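PDB 4PEV: membrane lipoprotein family protein from Aeropyrum pernix, which probably serves as the solute-binding component of an ABC transporter, capturing adenosine or related nucleosides at the cell surface for uptake. Local coordinates for residues L156-E161 with L326-L331; G167-D172 with D376-V381; D172-I177 with V248-G253; S334-I339 with K360-V365. All coordinates share one frame; numbering follows the deposited sequence.

Contact 1: residues L156-E161 with L326-L331; sequences LFREQE and LKEGGL
Two bends in otherwise ordinary side chains bring Arg-158 and Glu-328 together: the arginine turns at chi3 (-64°) and the glutamate at chi2 (84°), and the two chains meet at about a right angle. The guanidinium and carboxylate planes lie 52° apart, and NH2 is the atom that bridges. Arg-158 NH2 reaches the syn lone pair of Glu-328 OE1 at 3.0 Å, with a weak second bond to OE2 at 3.3 Å; Glu-328 OE1 also accepts from the backbone N of Gly-325. On the same guanidinium, Arg-158 NE points in plane to Glu-161 OE2 (2.6 Å), which it meets from above the carboxylate plane, while NH1 is taken by Ser-323 OG. The other oxygen, Glu-161 OE1, accepts from Leu-326 N at 3.0 Å, nearly along its C-O axis, and the two carboxylates share one positive charge that probably eases their proximity. Were Arg-158 an alanine, Glu-161 and Glu-328 would probably be left near each other without their common counter-charge, and the turn at 326-328 less firmly held. Beneath this network Leu-331 CD2 lies obliquely against the Phe-157 ring, 3.5 Å from CD2 of the phenylalanine, and Gly-330 O stands 3.6 Å from Phe-157 CE2. Glu-159 turns off the other way, to salt bridges with Lys-299 and Arg-200 beside the adenosine pocket. Both segments connect a strand of one sheet to an element of the other lobe, an arrangement characteristic of the interdomain hinge of type I periplasmic binding proteins.

Contact 2: residues G167-D172 with D376-V381; sequences GIIAAD and DGWRLV
Ile-169 lays its CD1 methyl over one face of the Trp-378 indole, offset toward the rim, as the two side chains cross obliquely. The methyl is 4.3 Å from the centroid of the six-membered ring and 21° off its normal, a CH-pi contact. The same CD1 is 3.4 Å from Val-381 CG2, so one methyl touches both an aromatic face and a valine branch. Ile-168, the residue before it, turns its CG2 branch to the second helix: CG2, anti to the backbone N, lies 3.7 Å from Gly-377 O and 3.9 Å from Leu-380 CB. Its CD1 runs on to the carbonyl O of Leu-380. At the far end Asp-172 faces Gly-377, whose CA is 4.0 Å from the carboxylate carbon CG. The carboxylate itself is bonded through OD1 to Ser-374 OG, and that hydroxyl also pairs with Gly-377 N, tying the aspartate to the start of helix 375-389. Helices 159-181 and 375-389 run with segment axes 9.2 Å apart at 164°, an antiparallel helix pair in which a C-terminal helix covers one side of the sheet-flanking helix.

Contact 3: residues D172-I177 with V248-G253; sequences DIANNI and VRVFYG
Ile-173, Ala-174 and Ile-177 form the apolar face with which helix 159-181 packs on strand 248-254, a helix-on-sheet layer of the Rossmann-like alpha/beta lobe found in type I periplasmic binding proteins. The strand is an inner member of its mixed sheet, between 186-191 and 277-282. The helix runs nearly antiparallel to it: the segment axes pass 8.1 Å apart at 160°, and the closest CA pair is Ala-174 with Val-250, at 6.3 Å. No hydrogen bond joins the two segments; methyl groups make most of the contact.

Val-250 is the centre of it, and its rotation explains why. With CG1 anti to the backbone N (chi1 -175°), CG2 is presented to the helix, and three residues gather on that one methyl. Ile-173 offers its CG2 branch at 3.8 Å from Val-250 CG2, the two side chains meeting at about a right angle, and the Ala-174 CB methyl comes within 4.0 Å of the same atom. The CD1 end of Ile-177 is a looser neighbour, 4.3 Å from Val-250 CG2. The other valine branch looks along the helix to Ala-170, and Val-250 also touches Ile-279 on the next strand. Ile-173 and Ile-177 both reach Phe-277 there, so the helix straddles two strands.

At the edge of the layer Ile-177 also brushes Arg-249. Only one of the arginine's two conformers is described, so the approach of its guanidinium and its bond from NH1 to Ile-275 O are both doubtful. Nearer the backbone, Ile-177 CD1 lies 4.2 Å from Arg-249 CB.

Contact 4: residues S334-I339 with K360-V365; sequences SDEEII and KVVEIV
Ile-339 leaves its helix toward Val-361, Val-362 and Val-365, and its path from CB outward gives the contact its order. CB points at the facing helix and serves as the branch point. From it CG2, anti to the backbone N (chi1 -70° measured to CG1), turns to two valines at once: Val-361 CG1 at 3.8 Å and Val-362 CG2 at 3.9 Å. The longer branch goes the other way, through CG1, with chi2 near extended at 165°, and carries CD1 to Val-365 CG1 at 4.3 Å. One isoleucine thus meets valines a full helical turn apart, its short branch on the first two and its long branch on the third, and it approaches Val-361 and Val-362 at a slant.

Val-362 in turn touches a second residue of the opposite segment. Its CG2 lies 3.9 Å from Glu-336 O, and its CG1 is 4.2 Å from Glu-336 CG, the two side chains running at about a right angle. Contact is therefore with the aliphatic part of the glutamate, whose carboxylate end leads away from the valines.

The start of helix 336-348 is capped by Asp-335, whose OD1 accepts from Ile-338 N at 3.1 Å in an almost straight bond of 178°. Helices 336-348 and 358-372 follow each other in the chain, and Ile-339 also touches Met-366 and Arg-369 further along the second helix. Just ahead of the cap, Ser-334 pairs through its backbone with Ser-296 of strand 293-299, so this helix pair stands beside the antiparallel edge of the mixed sheet.

Helix 159-181 runs through three of the four contacts: contact 1 takes its first turn, contact 2 its middle and contact 3 a later part. Contacts 2 and 3 share Asp-172, with centres about 11 Å apart, and touch directly. Contact 1 lies about 18 Å from contact 2, between centres, where the chain passes from one lobe to the other; contact 4 lies about 19 Å from contacts 2 and 3, again between centres. Along the chain the segments of contacts 1 and 2 alternate, contact 3 falls within the span of both, and contact 4 begins just after contact 1 closes. One helix thus links the hinge near the adenosine site to the sheet and helix 375-389.

Contact 1: residues L156-E161 with L326-L331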
loop_
_atom_site.group_PDB
_atom_site.type_symbol
_atom_site.label_atom_id
_atom_site.label_comp_id
_atom_site.label_asym_id
_atom_site.label_seq_id
_atom_site.Cartn_x
_atom_site.Cartn_y
_atom_site.Cartn_z
ATOM N N LEU C 156 -1.039 -11.604 5.334
ATOM C CA LEU C 156 -1.489 -11.214 4.006
ATOM C C LEU C 156 -2.535 -10.153 4.156
ATOM O O LEU C 156 -3.295 -10.179 5.125
ATOM C CB LEU C 156 -2.178 -12.375 3.309
ATOM C CG LEU C 156 -1.272 -13.373 2.616
ATOM C CD1 LEU C 156 -2.089 -14.615 2.298
ATOM C CD2 LEU C 156 -0.666 -12.752 1.363
ATOM N N PHE C 157 -2.600 -9.237 3.192
ATOM C CA PHE C 157 -3.675 -8.252 3.158
ATOM C C PHE C 157 -4.588 -8.524 1.978
ATOM O O PHE C 157 -4.202 -9.188 1.018
ATOM C CB PHE C 157 -3.118 -6.836 3.090
ATOM C CG PHE C 157 -2.334 -6.432 4.308
ATOM C CD1 PHE C 157 -0.990 -6.762 4.425
ATOM C CD2 PHE C 157 -2.930 -5.714 5.322
ATOM C CE1 PHE C 157 -0.265 -6.391 5.543
ATOM C CE2 PHE C 157 -2.213 -5.336 6.444
ATOM C CZ PHE C 157 -0.878 -5.673 6.555
ATOM N N ARG C 158 -5.811 -8.028 2.072
ATOM C CA ARG C 158 -6.762 -8.134 0.979
ATOM C C ARG C 158 -6.840 -6.756 0.315
ATOM O O ARG C 158 -7.774 -5.984 0.559
ATOM C CB ARG C 158 -8.119 -8.608 1.514
ATOM C CG ARG C 158 -8.094 -9.992 2.165
ATOM C CD ARG C 158 -9.502 -10.484 2.510
ATOM N NE ARG C 158 -10.141 -9.641 3.524
ATOM C CZ ARG C 158 -9.931 -9.739 4.838
ATOM N NH1 ARG C 158 -9.114 -10.671 5.334
ATOM N NH2 ARG C 158 -10.549 -8.899 5.670
ATOM N N GLU C 159 -5.838 -6.463 -0.517
ATOM C CA GLU C 159 -5.638 -5.135 -1.100
ATOM C C GLU C 159 -6.761 -4.709 -2.025
ATOM O O GLU C 159 -6.985 -3.521 -2.220
ATOM C CB GLU C 159 -4.330 -5.076 -1.891
ATOM C CG GLU C 159 -3.071 -5.013 -1.049
ATOM C CD GLU C 159 -2.562 -6.367 -0.588
ATOM O OE1 GLU C 159 -3.159 -7.410 -0.927
ATOM O OE2 GLU C 159 -1.535 -6.386 0.121
ATOM N N GLN C 160 -7.457 -5.671 -2.611
ATOM C CA GLN C 160 -8.625 -5.366 -3.428
ATOM C C GLN C 160 -9.591 -4.467 -2.645
ATOM O O GLN C 160 -10.192 -3.525 -3.194
ATOM C CB GLN C 160 -9.349 -6.648 -3.861
ATOM C CG GLN C 160 -8.465 -7.710 -4.517
ATOM C CD GLN C 160 -8.163 -8.905 -3.613
ATOM O OE1 GLN C 160 -7.825 -8.758 -2.436
ATOM N NE2 GLN C 160 -8.287 -10.098 -4.169
ATOM N N GLU C 161 -9.718 -4.753 -1.355
ATOM C CA GLU C 161 -10.726 -4.112 -0.546
ATOM C C GLU C 161 -10.471 -2.609 -0.497
ATOM O O GLU C 161 -11.339 -1.827 -0.902
ATOM C CB GLU C 161 -10.799 -4.753 0.853
ATOM C CG GLU C 161 -11.193 -6.237 0.818
ATOM C CD GLU C 161 -11.490 -6.862 2.185
ATOM O OE1 GLU C 161 -11.481 -6.167 3.224
ATOM O OE2 GLU C 161 -11.739 -8.085 2.219
ATOM N N LEU C 326 -10.511 -4.507 5.576
ATOM C CA LEU C 326 -11.300 -3.444 6.212
ATOM C C LEU C 326 -11.882 -3.924 7.521
ATOM O O LEU C 326 -11.796 -3.225 8.501
ATOM C CB LEU C 326 -12.429 -2.958 5.303
ATOM C CG LEU C 326 -12.028 -2.481 3.902
ATOM C CD1 LEU C 326 -13.237 -2.338 2.981
ATOM C CD2 LEU C 326 -11.246 -1.172 3.984
ATOM N N LYS C 327 -12.441 -5.129 7.539
ATOM C CA LYS C 327 -13.085 -5.635 8.741
ATOM C C LYS C 327 -12.204 -5.540 9.998
ATOM O O LYS C 327 -12.698 -5.197 11.061
ATOM C CB LYS C 327 -13.587 -7.080 8.552
ATOM C CG LYS C 327 -14.672 -7.468 9.560
ATOM C CD LYS C 327 -14.801 -8.970 9.764
ATOM C CE LYS C 327 -15.757 -9.597 8.753
ATOM N NZ LYS C 327 -15.862 -11.073 8.927
ATOM N N GLU C 328 -10.910 -5.826 9.880
ATOM C CA GLU C 328 -10.027 -5.909 11.056
ATOM C C GLU C 328 -9.324 -4.603 11.414
ATOM O O GLU C 328 -8.664 -4.539 12.434
ATOM C CB GLU C 328 -8.965 -6.994 10.862
ATOM C CG GLU C 328 -9.532 -8.387 10.619
ATOM C CD GLU C 328 -9.897 -8.670 9.164
ATOM O OE1 GLU C 328 -9.879 -7.751 8.317
ATOM O OE2 GLU C 328 -10.218 -9.832 8.854
ATOM N N GLY C 329 -9.462 -3.574 10.582
ATOM C CA GLY C 329 -8.670 -2.357 10.709
ATOM C C GLY C 329 -7.358 -2.426 9.945
ATOM O O GLY C 329 -6.581 -1.473 9.955
ATOM N N GLY C 330 -7.107 -3.545 9.272
ATOM C CA GLY C 330 -5.823 -3.771 8.599
ATOM C C GLY C 330 -5.627 -2.887 7.379
ATOM O O GLY C 330 -4.500 -2.569 6.996
ATOM N N LEU C 331 -6.743 -2.509 6.764
ATOM C CA LEU C 331 -6.758 -1.562 5.651
ATOM C C LEU C 331 -7.750 -0.443 5.962
ATOM O O LEU C 331 -8.671 -0.627 6.746
ATOM C CB LEU C 331 -7.149 -2.279 4.357
ATOM C CG LEU C 331 -6.325 -3.521 4.027
ATOM C CD1 LEU C 331 -6.885 -4.186 2.782
ATOM C CD2 LEU C 331 -4.848 -3.180 3.839
#

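Contact 2: residues G167-D172 with D376-V381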
loop_
_atom_site.group_PDB
_atom_site.type_symbol
_atom_site.label_atom_id
_atom_site.label_comp_id
_atom_site.label_asym_id
_atom_site.label_seq_id
_atom_site.Cartn_x
_atom_site.Cartn_y
_atom_site.Cartn_z
ATOM N N GLY C 167 -10.364 3.459 -5.939
ATOM C CA GLY C 167 -10.798 3.515 -7.331
ATOM C C GLY C 167 -12.027 4.379 -7.499
ATOM O O GLY C 167 -12.089 5.220 -8.397
ATOM N N ILE C 168 -13.002 4.177 -6.616
ATOM C CA ILE C 168 -14.230 4.974 -6.599
ATOM C C ILE C 168 -13.890 6.441 -6.433
ATOM O O ILE C 168 -14.399 7.277 -7.167
ATOM C CB ILE C 168 -15.183 4.523 -5.466
ATOM C CG1 ILE C 168 -15.885 3.226 -5.853
ATOM C CG2 ILE C 168 -16.248 5.563 -5.162
ATOM C CD1 ILE C 168 -16.388 2.467 -4.650
ATOM N N ILE C 169 -13.020 6.746 -5.478
ATOM C CA ILE C 169 -12.640 8.129 -5.194
ATOM C C ILE C 169 -11.970 8.814 -6.391
ATOM O O ILE C 169 -12.279 9.966 -6.720
ATOM C CB ILE C 169 -11.669 8.219 -4.001
ATOM C CG1 ILE C 169 -12.325 7.709 -2.709
ATOM C CG2 ILE C 169 -11.164 9.658 -3.822
ATOM C CD1 ILE C 169 -13.398 8.627 -2.160
ATOM N N ALA C 170 -11.046 8.108 -7.026
ATOM C CA ALA C 170 -10.266 8.684 -8.098
ATOM C C ALA C 170 -11.134 8.866 -9.327
ATOM O O ALA C 170 -10.995 9.834 -10.053
ATOM C CB ALA C 170 -9.073 7.798 -8.405
ATOM N N ALA C 171 -12.038 7.932 -9.568
ATOM C CA ALA C 171 -12.994 8.102 -10.649
ATOM C C ALA C 171 -13.829 9.343 -10.412
ATOM O O ALA C 171 -14.191 10.038 -11.354
ATOM C CB ALA C 171 -13.902 6.885 -10.777
ATOM N N ASP C 172 -14.126 9.615 -9.150
ATOM C CA ASP C 172 -14.986 10.730 -8.797
ATOM C C ASP C 172 -14.261 12.043 -8.920
ATOM O O ASP C 172 -14.832 13.023 -9.396
ATOM C CB ASP C 172 -15.514 10.582 -7.373
ATOM C CG ASP C 172 -16.415 11.729 -6.969
ATOM O OD1 ASP C 172 -17.495 11.922 -7.600
ATOM O OD2 ASP C 172 -16.031 12.443 -6.014
ATOM N N ASP C 376 -21.609 11.921 -3.642
ATOM C CA ASP C 376 -21.847 10.670 -4.349
ATOM C C ASP C 376 -20.638 9.765 -4.246
ATOM O O ASP C 376 -20.790 8.558 -4.088
ATOM C CB ASP C 376 -22.146 10.924 -5.828
ATOM C CG ASP C 376 -23.505 11.570 -6.055
ATOM O OD1 ASP C 376 -24.490 11.181 -5.387
ATOM O OD2 ASP C 376 -23.584 12.475 -6.917
ATOM N N GLY C 377 -19.445 10.355 -4.357
ATOM C CA GLY C 377 -18.189 9.653 -4.111
ATOM C C GLY C 377 -18.191 8.944 -2.765
ATOM O O GLY C 377 -17.899 7.737 -2.693
ATOM N N TRP C 378 -18.557 9.687 -1.716
ATOM C CA TRP C 378 -18.610 9.174 -0.335
ATOM C C TRP C 378 -19.727 8.182 -0.074
ATOM O O TRP C 378 -19.574 7.260 0.730
ATOM C CB TRP C 378 -18.761 10.333 0.650
ATOM C CG TRP C 378 -17.535 11.180 0.747
ATOM C CD1 TRP C 378 -17.435 12.527 0.520
ATOM C CD2 TRP C 378 -16.219 10.727 1.076
ATOM N NE1 TRP C 378 -16.137 12.940 0.702
ATOM C CE2 TRP C 378 -15.369 11.855 1.043
ATOM C CE3 TRP C 378 -15.672 9.468 1.398
ATOM C CZ2 TRP C 378 -13.997 11.766 1.320
ATOM C CZ3 TRP C 378 -14.314 9.379 1.673
ATOM C CH2 TRP C 378 -13.490 10.521 1.630
ATOM N N ARG C 379 -20.854 8.411 -0.737
ATOM C CA ARG C 379 -22.033 7.565 -0.654
ATOM C C ARG C 379 -21.648 6.207 -1.233
ATOM O O ARG C 379 -21.853 5.175 -0.599
ATOM C CB ARG C 379 -23.176 8.230 -1.452
ATOM C CG ARG C 379 -24.609 7.812 -1.145
ATOM C CD ARG C 379 -25.564 8.205 -2.284
ATOM N NE ARG C 379 -25.540 7.226 -3.394
ATOM C CZ ARG C 379 -25.317 7.488 -4.693
ATOM N NH1 ARG C 379 -25.108 8.724 -5.141
ATOM N NH2 ARG C 379 -25.324 6.488 -5.576
ATOM N N LEU C 380 -21.043 6.221 -2.418
ATOM C CA LEU C 380 -20.540 4.997 -3.062
ATOM C C LEU C 380 -19.399 4.302 -2.309
ATOM O O LEU C 380 -19.363 3.072 -2.269
ATOM C CB LEU C 380 -20.088 5.286 -4.490
ATOM C CG LEU C 380 -21.229 5.649 -5.437
ATOM C CD1 LEU C 380 -20.689 6.248 -6.729
ATOM C CD2 LEU C 380 -22.111 4.436 -5.717
ATOM N N VAL C 381 -18.460 5.073 -1.743
ATOM C CA VAL C 381 -17.428 4.522 -0.842
ATOM C C VAL C 381 -18.101 3.714 0.244
ATOM O O VAL C 381 -17.825 2.538 0.399
ATOM C CB VAL C 381 -16.573 5.624 -0.163
ATOM C CG1 VAL C 381 -15.798 5.069 1.032
ATOM C CG2 VAL C 381 -15.616 6.267 -1.166
#

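Contact 3: residues D172-I177 with V248-G253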
loop_
_atom_site.group_PDB
_atom_site.type_symbol
_atom_site.label_atom_id
_atom_site.label_comp_id
_atom_site.label_asym_id
_atom_site.label_seq_id
_atom_site.Cartn_x
_atom_site.Cartn_y
_atom_site.Cartn_z
ATOM N N ASP C 172 -14.126 9.615 -9.150
ATOM C CA ASP C 172 -14.986 10.730 -8.797
ATOM C C ASP C 172 -14.261 12.043 -8.920
ATOM O O ASP C 172 -14.832 13.023 -9.396
ATOM C CB ASP C 172 -15.514 10.582 -7.373
ATOM C CG ASP C 172 -16.415 11.729 -6.969
ATOM O OD1 ASP C 172 -17.495 11.922 -7.600
ATOM O OD2 ASP C 172 -16.031 12.443 -6.014
ATOM N N ILE C 173 -13.009 12.069 -8.486
ATOM C CA ILE C 173 -12.195 13.273 -8.583
ATOM C C ILE C 173 -11.932 13.605 -10.038
ATOM O O ILE C 173 -11.914 14.768 -10.412
ATOM C CB ILE C 173 -10.858 13.110 -7.859
ATOM C CG1 ILE C 173 -11.086 12.998 -6.354
ATOM C CG2 ILE C 173 -9.930 14.279 -8.168
ATOM C CD1 ILE C 173 -9.826 12.691 -5.561
ATOM N N ALA C 174 -11.741 12.582 -10.860
ATOM C CA ALA C 174 -11.490 12.779 -12.281
ATOM C C ALA C 174 -12.747 13.276 -12.993
ATOM O O ALA C 174 -12.690 14.145 -13.864
ATOM C CB ALA C 174 -11.011 11.481 -12.899
ATOM N N ASN C 175 -13.887 12.710 -12.623
ATOM C CA ASN C 175 -15.175 13.220 -13.062
ATOM C C ASN C 175 -15.375 14.702 -12.735
ATOM O O ASN C 175 -15.778 15.486 -13.600
ATOM C CB ASN C 175 -16.287 12.410 -12.406
ATOM C CG ASN C 175 -17.606 12.536 -13.127
ATOM O OD1 ASN C 175 -17.638 12.801 -14.330
ATOM N ND2 ASN C 175 -18.704 12.325 -12.403
ATOM N N ASN C 176 -15.090 15.089 -11.493
ATOM C CA ASN C 176 -15.222 16.495 -11.101
ATOM C C ASN C 176 -14.236 17.398 -11.821
ATOM O O ASN C 176 -14.563 18.540 -12.141
ATOM C CB ASN C 176 -15.045 16.682 -9.599
ATOM C CG ASN C 176 -16.024 15.860 -8.799
ATOM O OD1 ASN C 176 -17.210 15.803 -9.108
ATOM N ND2 ASN C 176 -15.525 15.202 -7.769
ATOM N N ILE C 177 -13.030 16.903 -12.072
ATOM C CA ILE C 177 -12.058 17.694 -12.815
ATOM C C ILE C 177 -12.569 17.939 -14.231
ATOM O O ILE C 177 -12.444 19.030 -14.776
ATOM C CB ILE C 177 -10.667 17.027 -12.838
ATOM C CG1 ILE C 177 -10.029 17.114 -11.444
ATOM C CG2 ILE C 177 -9.757 17.688 -13.884
ATOM C CD1 ILE C 177 -8.689 16.408 -11.323
ATOM N N VAL C 248 -3.911 11.623 -17.839
ATOM C CA VAL C 248 -4.106 11.149 -16.469
ATOM C C VAL C 248 -4.000 12.346 -15.546
ATOM O O VAL C 248 -3.056 13.118 -15.642
ATOM C CB VAL C 248 -3.077 10.104 -16.026
ATOM C CG1 VAL C 248 -3.355 9.674 -14.592
ATOM C CG2 VAL C 248 -3.115 8.888 -16.934
ATOM N N ARG C 249 -4.981 12.496 -14.664
ATOM C CA ARG C 249 -5.037 13.627 -13.742
ATOM C C ARG C 249 -5.131 13.226 -12.265
ATOM O O ARG C 249 -4.917 14.053 -11.381
ATOM C CB ARG C 249 -6.221 14.519 -14.118
ATOM C CG ARG C 249 -6.026 15.281 -15.421
ATOM C CD ARG C 249 -5.051 16.436 -15.256
ATOM N NE ARG C 249 -5.064 17.323 -16.418
ATOM C CZ ARG C 249 -5.839 18.390 -16.538
ATOM N NH1 ARG C 249 -6.673 18.712 -15.573
ATOM N NH2 ARG C 249 -5.771 19.128 -17.631
ATOM N N VAL C 250 -5.453 11.969 -11.995
ATOM C CA VAL C 250 -5.501 11.462 -10.647
ATOM C C VAL C 250 -4.587 10.256 -10.574
ATOM O O VAL C 250 -4.726 9.318 -11.365
ATOM C CB VAL C 250 -6.918 11.050 -10.283
ATOM C CG1 VAL C 250 -6.979 10.631 -8.819
ATOM C CG2 VAL C 250 -7.875 12.201 -10.578
ATOM N N PHE C 251 -3.678 10.279 -9.602
ATOM C CA PHE C 251 -2.513 9.406 -9.583
ATOM C C PHE C 251 -2.376 8.607 -8.302
ATOM O O PHE C 251 -1.892 9.141 -7.304
ATOM C CB PHE C 251 -1.265 10.257 -9.703
ATOM C CG PHE C 251 -0.970 10.695 -11.083
ATOM C CD1 PHE C 251 -1.484 11.874 -11.562
ATOM C CD2 PHE C 251 -0.163 9.928 -11.893
ATOM C CE1 PHE C 251 -1.199 12.300 -12.833
ATOM C CE2 PHE C 251 0.120 10.330 -13.174
ATOM C CZ PHE C 251 -0.399 11.525 -13.650
ATOM N N TYR C 252 -2.742 7.324 -8.346
ATOM C CA TYR C 252 -2.613 6.426 -7.187
ATOM C C TYR C 252 -1.207 5.860 -7.077
ATOM O O TYR C 252 -0.711 5.227 -8.004
ATOM C CB TYR C 252 -3.610 5.278 -7.324
ATOM C CG TYR C 252 -3.763 4.383 -6.136
ATOM C CD1 TYR C 252 -3.483 4.819 -4.845
ATOM C CD2 TYR C 252 -4.263 3.095 -6.300
ATOM C CE1 TYR C 252 -3.663 3.973 -3.756
ATOM C CE2 TYR C 252 -4.459 2.239 -5.223
ATOM C CZ TYR C 252 -4.157 2.677 -3.958
ATOM O OH TYR C 252 -4.345 1.819 -2.903
ATOM N N GLY C 253 -0.574 6.048 -5.929
ATOM C CA GLY C 253 0.807 5.598 -5.737
ATOM C C GLY C 253 0.907 4.197 -5.190
ATOM O O GLY C 253 0.679 3.980 -4.020
#

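Contact 4: residues S334-I339 with K360-V365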
loop_
_atom_site.group_PDB
_atom_site.type_symbol
_atom_site.label_atom_id
_atom_site.label_comp_id
_atom_site.label_asym_id
_atom_site.label_seq_id
_atom_site.Cartn_x
_atom_site.Cartn_y
_atom_site.Cartn_z
ATOM N N SER C 334 -7.300 7.289 4.835
ATOM C CA SER C 334 -6.742 8.339 5.644
ATOM C C SER C 334 -7.836 9.277 6.188
ATOM O O SER C 334 -8.530 9.912 5.404
ATOM C CB SER C 334 -5.786 9.105 4.724
ATOM O OG SER C 334 -4.973 10.007 5.420
ATOM N N ASP C 335 -7.989 9.374 7.515
ATOM C CA ASP C 335 -8.891 10.375 8.146
ATOM C C ASP C 335 -8.120 11.491 8.907
ATOM O O ASP C 335 -6.902 11.509 8.896
ATOM C CB ASP C 335 -9.892 9.669 9.072
ATOM C CG ASP C 335 -9.258 9.188 10.370
ATOM O OD1 ASP C 335 -8.213 9.741 10.746
ATOM O OD2 ASP C 335 -9.800 8.267 11.024
ATOM N N GLU C 336 -8.827 12.402 9.579
ATOM C CA GLU C 336 -8.198 13.551 10.290
ATOM C C GLU C 336 -7.044 13.166 11.203
ATOM O O GLU C 336 -5.950 13.704 11.095
ATOM C CB GLU C 336 -9.215 14.319 11.158
ATOM C CG GLU C 336 -10.155 15.271 10.421
ATOM C CD GLU C 336 -11.416 14.592 9.870
ATOM O OE1 GLU C 336 -12.458 15.287 9.793
ATOM O OE2 GLU C 336 -11.378 13.378 9.510
ATOM N N GLU C 337 -7.300 12.245 12.119
ATOM C CA GLU C 337 -6.326 11.932 13.156
ATOM C C GLU C 337 -5.100 11.208 12.589
ATOM O O GLU C 337 -3.967 11.500 12.978
ATOM C CB GLU C 337 -6.982 11.148 14.304
ATOM C CG GLU C 337 -6.980 9.635 14.175
ATOM C CD GLU C 337 -7.251 8.949 15.502
ATOM O OE1 GLU C 337 -8.311 9.230 16.110
ATOM O OE2 GLU C 337 -6.405 8.132 15.937
ATOM N N ILE C 338 -5.339 10.297 11.648
ATOM C CA ILE C 338 -4.271 9.517 11.010
ATOM C C ILE C 338 -3.353 10.479 10.226
ATOM O O ILE C 338 -2.132 10.354 10.258
ATOM C CB ILE C 338 -4.807 8.423 10.041
ATOM C CG1 ILE C 338 -6.023 7.647 10.603
ATOM C CG2 ILE C 338 -3.693 7.459 9.676
ATOM C CD1 ILE C 338 -5.727 6.385 11.397
ATOM N N ILE C 339 -3.962 11.447 9.546
ATOM C CA ILE C 339 -3.233 12.457 8.787
ATOM C C ILE C 339 -2.324 13.280 9.684
ATOM O O ILE C 339 -1.164 13.522 9.341
ATOM C CB ILE C 339 -4.197 13.412 8.047
ATOM C CG1 ILE C 339 -4.881 12.676 6.905
ATOM C CG2 ILE C 339 -3.464 14.614 7.464
ATOM C CD1 ILE C 339 -6.090 13.395 6.357
ATOM N N LYS C 360 -1.870 22.502 10.196
ATOM C CA LYS C 360 -2.064 23.106 8.879
ATOM C C LYS C 360 -2.208 22.048 7.767
ATOM O O LYS C 360 -2.964 22.241 6.827
ATOM C CB LYS C 360 -0.947 24.121 8.578
ATOM C CG LYS C 360 -1.078 24.923 7.280
ATOM C CD LYS C 360 -2.489 25.482 7.022
ATOM C CE LYS C 360 -2.649 26.969 7.330
ATOM N NZ LYS C 360 -2.268 27.818 6.161
ATOM N N VAL C 361 -1.515 20.919 7.886
ATOM C CA VAL C 361 -1.645 19.839 6.902
ATOM C C VAL C 361 -3.071 19.304 6.846
ATOM O O VAL C 361 -3.592 19.065 5.771
ATOM C CB VAL C 361 -0.677 18.665 7.185
ATOM C CG1 VAL C 361 -1.096 17.395 6.441
ATOM C CG2 VAL C 361 0.751 19.041 6.810
ATOM N N VAL C 362 -3.702 19.111 7.996
ATOM C CA VAL C 362 -5.068 18.604 8.020
ATOM C C VAL C 362 -6.042 19.616 7.420
ATOM O O VAL C 362 -6.888 19.257 6.600
ATOM C CB VAL C 362 -5.532 18.260 9.441
ATOM C CG1 VAL C 362 -6.962 17.732 9.428
ATOM C CG2 VAL C 362 -4.626 17.216 10.054
ATOM N N GLU C 363 -5.929 20.880 7.821
ATOM C CA GLU C 363 -6.832 21.918 7.297
ATOM C C GLU C 363 -6.850 21.921 5.770
ATOM O O GLU C 363 -7.918 22.004 5.157
ATOM C CB GLU C 363 -6.449 23.306 7.812
ATOM C CG GLU C 363 -6.784 23.537 9.280
ATOM C CD GLU C 363 -6.086 24.765 9.859
ATOM O OE1 GLU C 363 -5.588 25.616 9.072
ATOM O OE2 GLU C 363 -6.024 24.869 11.107
ATOM N N ILE C 364 -5.667 21.800 5.171
ATOM C CA ILE C 364 -5.539 21.862 3.725
ATOM C C ILE C 364 -6.115 20.641 3.028
ATOM O O ILE C 364 -6.722 20.777 1.981
ATOM C CB ILE C 364 -4.079 22.034 3.269
ATOM C CG1 ILE C 364 -3.483 23.332 3.825
ATOM C CG2 ILE C 364 -4.000 22.020 1.741
ATOM C CD1 ILE C 364 -2.025 23.532 3.477
ATOM N N VAL C 365 -5.935 19.452 3.577
ATOM C CA VAL C 365 -6.462 18.270 2.910
ATOM C C VAL C 365 -7.987 18.300 2.960
ATOM O O VAL C 365 -8.653 18.034 1.959
ATOM C CB VAL C 365 -5.958 16.951 3.531
ATOM C CG1 VAL C 365 -6.583 15.758 2.820
ATOM C CG2 VAL C 365 -4.438 16.858 3.478
#